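PDB 4JBJ: interferon-activable protein 202 from Mus musculus, which binds double-stranded DNA without sequence specificity and prevents AIM2 inflammasome activation, probably by sequestering cytoplasmic DNA. Local coordinates for residues R51-N56 with L125-F130; K140-K145 with H162-E167. All coordinates share one frame; numbering follows the deposited sequence.

Contact 1: R51-N56 with L125-F130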
ATOM      1  N   ARG A  51      -6.623   2.158  -0.763  1.00 56.45           N
ATOM      2  CA  ARG A  51      -5.361   1.534  -1.113  1.00 63.26           C
ATOM      3  C   ARG A  51      -5.648   0.086  -1.471  1.00 67.55           C
ATOM      4  O   ARG A  51      -6.440  -0.597  -0.809  1.00 75.91           O
ATOM      5  CB  ARG A  51      -4.374   1.639   0.038  1.00 59.86           C
ATOM      6  CG  ARG A  51      -3.722   3.003   0.107  1.00 65.03           C
ATOM      7  CD  ARG A  51      -3.223   3.267   1.490  1.00 82.52           C
ATOM      8  NE  ARG A  51      -2.926   4.676   1.720  1.00 93.40           N
ATOM      9  CZ  ARG A  51      -2.986   5.252   2.915  1.00 92.09           C
ATOM     10  NH1 ARG A  51      -3.336   4.539   3.975  1.00 87.45           N
ATOM     11  NH2 ARG A  51      -2.701   6.536   3.054  1.00 93.60           N
ATOM     12  N   VAL A  52      -4.992  -0.374  -2.528  1.00 60.10           N
ATOM     13  CA  VAL A  52      -5.304  -1.658  -3.125  1.00 53.90           C
ATOM     14  C   VAL A  52      -4.054  -2.503  -3.310  1.00 58.15           C
ATOM     15  O   VAL A  52      -3.004  -2.002  -3.709  1.00 66.82           O
ATOM     16  CB  VAL A  52      -5.993  -1.471  -4.498  1.00 55.51           C
ATOM     17  CG1 VAL A  52      -6.355  -2.809  -5.115  1.00 56.39           C
ATOM     18  CG2 VAL A  52      -7.229  -0.603  -4.363  1.00 58.79           C
ATOM     19  N   LYS A  53      -4.179  -3.788  -2.992  1.00 57.55           N
ATOM     20  CA  LYS A  53      -3.133  -4.765  -3.245  1.00 56.67           C
ATOM     21  C   LYS A  53      -3.679  -5.751  -4.264  1.00 58.25           C
ATOM     22  O   LYS A  53      -4.732  -6.348  -4.051  1.00 50.81           O
ATOM     23  CB  LYS A  53      -2.775  -5.511  -1.960  1.00 63.75           C
ATOM     24  CG  LYS A  53      -2.237  -4.631  -0.841  1.00 57.99           C
ATOM     25  CD  LYS A  53      -2.039  -5.445   0.431  1.00 54.35           C
ATOM     26  CE  LYS A  53      -1.328  -4.629   1.501  1.00 48.21           C
ATOM     27  NZ  LYS A  53      -1.178  -5.397   2.765  1.00 38.74           N
ATOM     28  N   VAL A  54      -2.966  -5.920  -5.373  1.00 66.17           N
ATOM     29  CA  VAL A  54      -3.430  -6.785  -6.450  1.00 58.12           C
ATOM     30  C   VAL A  54      -2.484  -7.969  -6.631  1.00 57.19           C
ATOM     31  O   VAL A  54      -1.280  -7.791  -6.815  1.00 63.76           O
ATOM     32  CB  VAL A  54      -3.543  -6.009  -7.774  1.00 54.99           C
ATOM     33  CG1 VAL A  54      -4.242  -6.850  -8.829  1.00 53.57           C
ATOM     34  CG2 VAL A  54      -4.284  -4.699  -7.558  1.00 50.33           C
ATOM     35  N   PHE A  55      -3.035  -9.177  -6.567  1.00 59.14           N
ATOM     36  CA  PHE A  55      -2.225 -10.392  -6.613  1.00 65.58           C
ATOM     37  C   PHE A  55      -2.426 -11.177  -7.907  1.00 67.54           C
ATOM     38  O   PHE A  55      -1.964 -12.312  -8.037  1.00 72.25           O
ATOM     39  CB  PHE A  55      -2.523 -11.277  -5.400  1.00 58.65           C
ATOM     40  CG  PHE A  55      -2.346 -10.576  -4.083  1.00 55.47           C
ATOM     41  CD1 PHE A  55      -1.088 -10.427  -3.520  1.00 49.61           C
ATOM     42  CD2 PHE A  55      -3.443 -10.059  -3.409  1.00 49.59           C
ATOM     43  CE1 PHE A  55      -0.927  -9.775  -2.306  1.00 53.50           C
ATOM     44  CE2 PHE A  55      -3.289  -9.408  -2.197  1.00 47.34           C
ATOM     45  CZ  PHE A  55      -2.030  -9.265  -1.645  1.00 48.55           C
ATOM     46  N   ASN A  56      -3.116 -10.565  -8.863  1.00 63.91           N
ATOM     47  CA  ASN A  56      -3.302 -11.164 -10.177  1.00 66.34           C
ATOM     48  C   ASN A  56      -2.603 -10.303 -11.224  1.00 63.31           C
ATOM     49  O   ASN A  56      -3.053  -9.198 -11.530  1.00 53.96           O
ATOM     50  CB  ASN A  56      -4.796 -11.280 -10.497  1.00 64.11           C
ATOM     51  CG  ASN A  56      -5.069 -12.094 -11.753  1.00 67.64           C
ATOM     52  OD1 ASN A  56      -4.150 -12.457 -12.491  1.00 75.33           O
ATOM     53  ND2 ASN A  56      -6.341 -12.390 -11.998  1.00 56.48           N
ATOM     54  N   LEU A 125      -1.593  -0.069   8.401  1.00 51.60           N
ATOM     55  CA  LEU A 125      -0.656  -0.065   7.286  1.00 52.34           C
ATOM     56  C   LEU A 125      -0.302   1.371   6.912  1.00 59.07           C
ATOM     57  O   LEU A 125      -1.183   2.208   6.706  1.00 58.55           O
ATOM     58  CB  LEU A 125      -1.249  -0.813   6.088  1.00 49.60           C
ATOM     59  CG  LEU A 125      -1.531  -2.297   6.346  1.00 44.08           C
ATOM     60  CD1 LEU A 125      -2.070  -2.993   5.104  1.00 50.67           C
ATOM     61  CD2 LEU A 125      -0.274  -2.991   6.844  1.00 38.02           C
ATOM     62  N   ILE A 126       0.995   1.651   6.835  1.00 57.21           N
ATOM     63  CA  ILE A 126       1.472   3.013   6.635  1.00 49.10           C
ATOM     64  C   ILE A 126       2.040   3.224   5.235  1.00 58.36           C
ATOM     65  O   ILE A 126       2.943   2.510   4.800  1.00 58.14           O
ATOM     66  CB  ILE A 126       2.542   3.385   7.676  1.00 42.27           C
ATOM     67  CG1 ILE A 126       2.004   3.161   9.091  1.00 53.51           C
ATOM     68  CG2 ILE A 126       2.987   4.832   7.495  1.00 33.43           C
ATOM     69  CD1 ILE A 126       0.761   3.981   9.412  1.00 52.04           C
ATOM     70  N   TYR A 127       1.486   4.207   4.532  1.00 66.40           N
ATOM     71  CA  TYR A 127       1.974   4.609   3.219  1.00 60.52           C
ATOM     72  C   TYR A 127       2.423   6.060   3.297  1.00 62.41           C
ATOM     73  O   TYR A 127       1.801   6.870   3.988  1.00 70.72           O
ATOM     74  CB  TYR A 127       0.857   4.467   2.186  1.00 57.06           C
ATOM     75  CG  TYR A 127       0.448   3.039   1.908  1.00 58.34           C
ATOM     76  CD1 TYR A 127      -0.327   2.330   2.816  1.00 56.06           C
ATOM     77  CD2 TYR A 127       0.794   2.416   0.718  1.00 60.64           C
ATOM     78  CE1 TYR A 127      -0.715   1.028   2.563  1.00 59.54           C
ATOM     79  CE2 TYR A 127       0.408   1.116   0.453  1.00 63.46           C
ATOM     80  CZ  TYR A 127      -0.347   0.426   1.379  1.00 66.57           C
ATOM     81  OH  TYR A 127      -0.739  -0.868   1.124  1.00 71.94           O
ATOM     82  N   GLY A 128       3.497   6.398   2.591  1.00 58.41           N
ATOM     83  CA  GLY A 128       3.955   7.774   2.559  1.00 59.92           C
ATOM     84  C   GLY A 128       5.364   7.958   2.030  1.00 63.39           C
ATOM     85  O   GLY A 128       6.099   6.991   1.820  1.00 65.31           O
ATOM     86  N   VAL A 129       5.734   9.217   1.824  1.00 56.47           N
ATOM     87  CA  VAL A 129       7.064   9.579   1.357  1.00 62.66           C
ATOM     88  C   VAL A 129       7.791  10.340   2.462  1.00 61.38           C
ATOM     89  O   VAL A 129       7.304  11.362   2.944  1.00 70.29           O
ATOM     90  CB  VAL A 129       6.986  10.467   0.101  1.00 72.44           C
ATOM     91  CG1 VAL A 129       8.372  10.698  -0.477  1.00 74.96           C
ATOM     92  CG2 VAL A 129       6.071   9.835  -0.937  1.00 68.80           C
ATOM     93  N   PHE A 130       8.950   9.832   2.868  1.00 63.93           N
ATOM     94  CA  PHE A 130       9.663  10.382   4.014  1.00 60.50           C
ATOM     95  C   PHE A 130      11.144  10.582   3.705  1.00 64.36           C
ATOM     96  O   PHE A 130      11.735   9.816   2.947  1.00 67.09           O
ATOM     97  CB  PHE A 130       9.526   9.440   5.210  1.00 58.51           C
ATOM     98  CG  PHE A 130       8.125   8.952   5.445  1.00 60.60           C
ATOM     99  CD1 PHE A 130       7.224   9.713   6.169  1.00 56.25           C
ATOM    100  CD2 PHE A 130       7.712   7.725   4.944  1.00 63.59           C
ATOM    101  CE1 PHE A 130       5.932   9.262   6.390  1.00 61.70           C
ATOM    102  CE2 PHE A 130       6.422   7.270   5.160  1.00 60.78           C
ATOM    103  CZ  PHE A 130       5.532   8.039   5.883  1.00 58.90           C
TER
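The seam between the two OB folds of a HIN domain is crossed here by Arg51 and Lys53 of the first fold against Leu125 and Tyr127 of the second. It illustrates how two OB subdomains can meet through side chains: the strand segments 51-54 and 125-130 run at 104° to each other with their axes 10.6 Å apart, and no hydrogen bond links the two segments. The principal pair is Arg51 and Tyr127. The aliphatic part of the arginine lies over one face of the phenol ring in a CH-pi contact, with Arg51 CD 3.6 Å from the centroid of the Tyr127 ring. Because the arginine chain is extended from CG to NE, it continues past the ring toward the tyrosine's own backbone, and Arg51 NE comes 3.8 Å from Tyr127 CG. The guanidinium and ring planes are only 18° apart, yet they are offset, so that the guanidinium covers the CB end of the tyrosine. Lys53 makes the second bridge. Its straight chain carries the methylene CE past Leu125 CD1 and to 3.8 Å from Tyr127 OH, in van der Waals contact, while NZ, 3.5 Å from the methyl Leu125 CD1, is satisfied elsewhere in the second fold by hydrogen bonds with Ser176 OG and His193 ND1. Around the contact, strand 39-44 supplies His40, which touches Lys53 and Tyr127 and mediates interaction with TP53BP1; strand 80-83 brings Ile80 against Arg51 and Leu125, and strand 171-180 backs Leu125 and Tyr127 through Ser176.

Contact 2: K140-K145 with H162-E167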
ATOM      1  N   LYS A 140      20.635  -9.266   9.918  1.00112.53           N
ATOM      2  CA  LYS A 140      19.210  -9.535  10.162  1.00109.80           C
ATOM      3  C   LYS A 140      18.329  -8.492   9.446  1.00101.71           C
ATOM      4  O   LYS A 140      17.407  -8.861   8.716  1.00101.26           O
ATOM      5  CB  LYS A 140      18.874  -9.692  11.670  1.00106.43           C
ATOM      6  CG  LYS A 140      19.334  -8.572  12.554  1.00108.24           C
ATOM      7  CD  LYS A 140      19.162  -8.777  14.043  1.00107.17           C
ATOM      8  CE  LYS A 140      19.139  -7.429  14.763  1.00 98.48           C
ATOM      9  NZ  LYS A 140      20.516  -6.911  15.036  1.00 91.33           N
ATOM     10  N   SER A 141      18.620  -7.201   9.623  1.00 92.89           N
ATOM     11  CA  SER A 141      17.783  -6.165   9.010  1.00 81.21           C
ATOM     12  C   SER A 141      18.488  -4.831   8.722  1.00 74.15           C
ATOM     13  O   SER A 141      19.655  -4.629   9.060  1.00 74.83           O
ATOM     14  CB  SER A 141      16.579  -5.882   9.915  1.00 75.74           C
ATOM     15  OG  SER A 141      16.996  -5.478  11.201  1.00 72.68           O
ATOM     16  N   ILE A 142      17.753  -3.939   8.062  1.00 68.59           N
ATOM     17  CA  ILE A 142      18.178  -2.569   7.822  1.00 72.19           C
ATOM     18  C   ILE A 142      17.219  -1.671   8.584  1.00 72.60           C
ATOM     19  O   ILE A 142      16.009  -1.775   8.425  1.00 69.90           O
ATOM     20  CB  ILE A 142      18.081  -2.211   6.327  1.00 75.44           C
ATOM     21  CG1 ILE A 142      18.965  -3.146   5.496  1.00 83.45           C
ATOM     22  CG2 ILE A 142      18.476  -0.763   6.094  1.00 72.17           C
ATOM     23  CD1 ILE A 142      18.844  -2.943   4.006  1.00 88.27           C
ATOM     24  N   THR A 143      17.756  -0.779   9.405  1.00 72.10           N
ATOM     25  CA  THR A 143      16.908   0.156  10.124  1.00 69.04           C
ATOM     26  C   THR A 143      17.117   1.570   9.619  1.00 68.06           C
ATOM     27  O   THR A 143      18.195   2.143   9.759  1.00 73.78           O
ATOM     28  CB  THR A 143      17.155   0.104  11.646  1.00 72.91           C
ATOM     29  OG1 THR A 143      17.009  -1.245  12.105  1.00 81.83           O
ATOM     30  CG2 THR A 143      16.161   0.990  12.385  1.00 58.29           C
ATOM     31  N   PHE A 144      16.073   2.121   9.015  1.00 69.44           N
ATOM     32  CA  PHE A 144      16.086   3.507   8.598  1.00 71.35           C
ATOM     33  C   PHE A 144      15.522   4.350   9.722  1.00 67.11           C
ATOM     34  O   PHE A 144      14.718   3.881  10.525  1.00 65.72           O
ATOM     35  CB  PHE A 144      15.223   3.702   7.353  1.00 73.69           C
ATOM     36  CG  PHE A 144      15.717   2.958   6.148  1.00 79.06           C
ATOM     37  CD1 PHE A 144      16.715   3.496   5.352  1.00 80.11           C
ATOM     38  CD2 PHE A 144      15.178   1.729   5.802  1.00 81.85           C
ATOM     39  CE1 PHE A 144      17.174   2.821   4.238  1.00 81.30           C
ATOM     40  CE2 PHE A 144      15.633   1.048   4.689  1.00 85.06           C
ATOM     41  CZ  PHE A 144      16.633   1.595   3.908  1.00 84.65           C
ATOM     42  N   LYS A 145      15.973   5.592   9.788  1.00 68.09           N
ATOM     43  CA  LYS A 145      15.336   6.577  10.635  1.00 73.76           C
ATOM     44  C   LYS A 145      14.797   7.624   9.685  1.00 67.87           C
ATOM     45  O   LYS A 145      15.568   8.325   9.042  1.00 70.18           O
ATOM     46  CB  LYS A 145      16.355   7.196  11.587  1.00 76.24           C
ATOM     47  CG  LYS A 145      15.755   8.076  12.667  1.00 75.10           C
ATOM     48  CD  LYS A 145      16.853   8.728  13.486  1.00 80.56           C
ATOM     49  CE  LYS A 145      16.455   8.853  14.944  1.00 88.06           C
ATOM     50  NZ  LYS A 145      17.562   9.422  15.760  1.00 92.70           N
ATOM     51  N   HIS A 162      18.518  -7.239   1.274  1.00133.67           N
ATOM     52  CA  HIS A 162      18.995  -5.884   1.025  1.00123.46           C
ATOM     53  C   HIS A 162      19.307  -5.645  -0.453  1.00124.48           C
ATOM     54  O   HIS A 162      20.467  -5.533  -0.857  1.00125.25           O
ATOM     55  CB  HIS A 162      20.216  -5.581   1.905  1.00115.50           C
ATOM     56  CG  HIS A 162      20.086  -6.067   3.312  1.00103.93           C
ATOM     57  ND1 HIS A 162      18.859  -6.294   3.919  1.00 97.37           N
ATOM     58  CD2 HIS A 162      21.015  -6.389   4.243  1.00 98.79           C
ATOM     59  CE1 HIS A 162      19.048  -6.725   5.145  1.00 94.03           C
ATOM     60  NE2 HIS A 162      20.353  -6.794   5.372  1.00 92.23           N
ATOM     61  N   ASN A 163      18.239  -5.565  -1.244  1.00125.48           N
ATOM     62  CA  ASN A 163      18.315  -5.268  -2.668  1.00128.86           C
ATOM     63  C   ASN A 163      18.322  -3.759  -2.785  1.00134.69           C
ATOM     64  O   ASN A 163      18.828  -3.179  -3.747  1.00137.65           O
ATOM     65  CB  ASN A 163      17.129  -5.866  -3.436  1.00128.61           C
ATOM     66  CG  ASN A 163      16.883  -5.178  -4.775  1.00128.59           C
ATOM     67  OD1 ASN A 163      16.197  -4.156  -4.846  1.00126.40           O
ATOM     68  ND2 ASN A 163      17.440  -5.741  -5.842  1.00130.00           N
ATOM     69  N   ILE A 164      17.753  -3.140  -1.757  1.00135.81           N
ATOM     70  CA  ILE A 164      17.561  -1.704  -1.708  1.00135.74           C
ATOM     71  C   ILE A 164      18.889  -0.967  -1.580  1.00134.96           C
ATOM     72  O   ILE A 164      19.817  -1.425  -0.909  1.00136.86           O
ATOM     73  CB  ILE A 164      16.618  -1.324  -0.534  1.00 91.85           C
ATOM     74  CG1 ILE A 164      17.291  -1.540   0.820  1.00 92.56           C
ATOM     75  CG2 ILE A 164      15.333  -2.143  -0.607  1.00 86.98           C
ATOM     76  CD1 ILE A 164      16.371  -1.298   2.004  1.00 96.35           C
ATOM     77  N   ASN A 165      18.975   0.169  -2.264  1.00130.21           N
ATOM     78  CA  ASN A 165      20.186   0.977  -2.278  1.00124.17           C
ATOM     79  C   ASN A 165      19.867   2.450  -2.050  1.00119.57           C
ATOM     80  O   ASN A 165      20.052   3.284  -2.937  1.00123.40           O
ATOM     81  CB  ASN A 165      20.943   0.793  -3.596  1.00123.87           C
ATOM     82  CG  ASN A 165      21.202  -0.666  -3.922  1.00119.22           C
ATOM     83  OD1 ASN A 165      22.048  -1.313  -3.304  1.00117.54           O
ATOM     84  ND2 ASN A 165      20.474  -1.191  -4.900  1.00116.76           N
ATOM     85  N   TYR A 166      19.377   2.755  -0.852  1.00109.62           N
ATOM     86  CA  TYR A 166      19.096   4.128  -0.457  1.00100.04           C
ATOM     87  C   TYR A 166      19.917   4.484   0.774  1.00 96.14           C
ATOM     88  O   TYR A 166      20.210   3.622   1.603  1.00 89.99           O
ATOM     89  CB  TYR A 166      17.609   4.308  -0.163  1.00 95.76           C
ATOM     90  CG  TYR A 166      16.708   3.756  -1.240  1.00 93.70           C
ATOM     91  CD1 TYR A 166      16.667   4.334  -2.500  1.00 93.27           C
ATOM     92  CD2 TYR A 166      15.897   2.657  -0.997  1.00 95.73           C
ATOM     93  CE1 TYR A 166      15.847   3.830  -3.491  1.00 97.92           C
ATOM     94  CE2 TYR A 166      15.070   2.146  -1.980  1.00 97.51           C
ATOM     95  CZ  TYR A 166      15.049   2.737  -3.226  1.00 98.31           C
ATOM     96  OH  TYR A 166      14.230   2.234  -4.210  1.00 96.21           O
ATOM     97  N   GLU A 167      20.284   5.755   0.890  1.00 96.65           N
ATOM     98  CA  GLU A 167      21.112   6.211   2.000  1.00 99.20           C
ATOM     99  C   GLU A 167      20.594   7.538   2.549  1.00 91.82           C
ATOM    100  O   GLU A 167      19.533   8.014   2.144  1.00 89.66           O
ATOM    101  CB  GLU A 167      22.572   6.344   1.550  1.00105.79           C
ATOM    102  CG  GLU A 167      23.606   6.114   2.648  1.00115.68           C
ATOM    103  CD  GLU A 167      23.587   4.697   3.191  1.00123.09           C
ATOM    104  OE1 GLU A 167      23.112   3.789   2.478  1.00129.01           O
ATOM    105  OE2 GLU A 167      24.045   4.493   4.333  1.00121.30           O
TER
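Ile142 and Phe144, on one side of strand 142-147, are covered by the side chains of His162 and Ile164 from the loop between strands 152-157 and 171-180, with the backbone carbonyl of Tyr166 beside the Phe144 ring. In many OB folds this connection carries a helix; in the second OB fold of this HIN domain a segment without regular secondary structure covers side chains of the barrel strand. Ile142 meets the imidazole flat on. Its CG1 stands beside the backbone N (chi1 -60°) and the chain runs on extended, which lays the whole CG1-CD1 bond along one face of the His162 ring. Ile142 CG1 is 3.6 Å from the ring centroid of His162, nearly on the ring normal, in a CH-pi contact, while CD1 slides toward the CB side of the ring and comes 3.4 Å from His162 CG. The imidazole is also held at its rim, where NE2 hydrogen-bonds to the carbonyl O of Asn138. An alanine in place of His162 would probably strip Ile142 CG1 and CD1 of this aromatic cover and leave the Asn138 carbonyl without its ring partner. Two residues further along the loop, Ile164 turns CG1 between its backbone N and carbonyl carbon (chi1 70°) and extends CD1 to the strand, 3.6 Å from Ile142 CD1. Phe144 presents its edge to the loop, while one ring face is covered by Ile142 CG2 from its own strand. The carbonyl of Tyr166 lies near the plane of that ring and accepts a hydrogen bond from Lys135, which also forms a salt bridge to Glu167. In the plane of the Phe144 ring, the methyl Ile164 CD1 meets Phe144 CZ at 3.5 Å.

The two contacts follow one another along the chain and share the second OB fold. Contact 1 uses the beginning of strand 125-137 to join that fold to the first, close to the centre of the chain and beside the TP53BP1-interaction site His40; contact 2 lies within the second OB subdomain, away from that site, where a loop covers strand 142-147. These two strands are antiparallel neighbours in one sheet. Their contacts have centres 19 Å apart and do not touch, the nearest atoms being about 7 Å from each other. Both lie in the first HIN-200 domain, the one that mediates binding of double-stranded DNA; neither contact is itself identified as a DNA-binding surface.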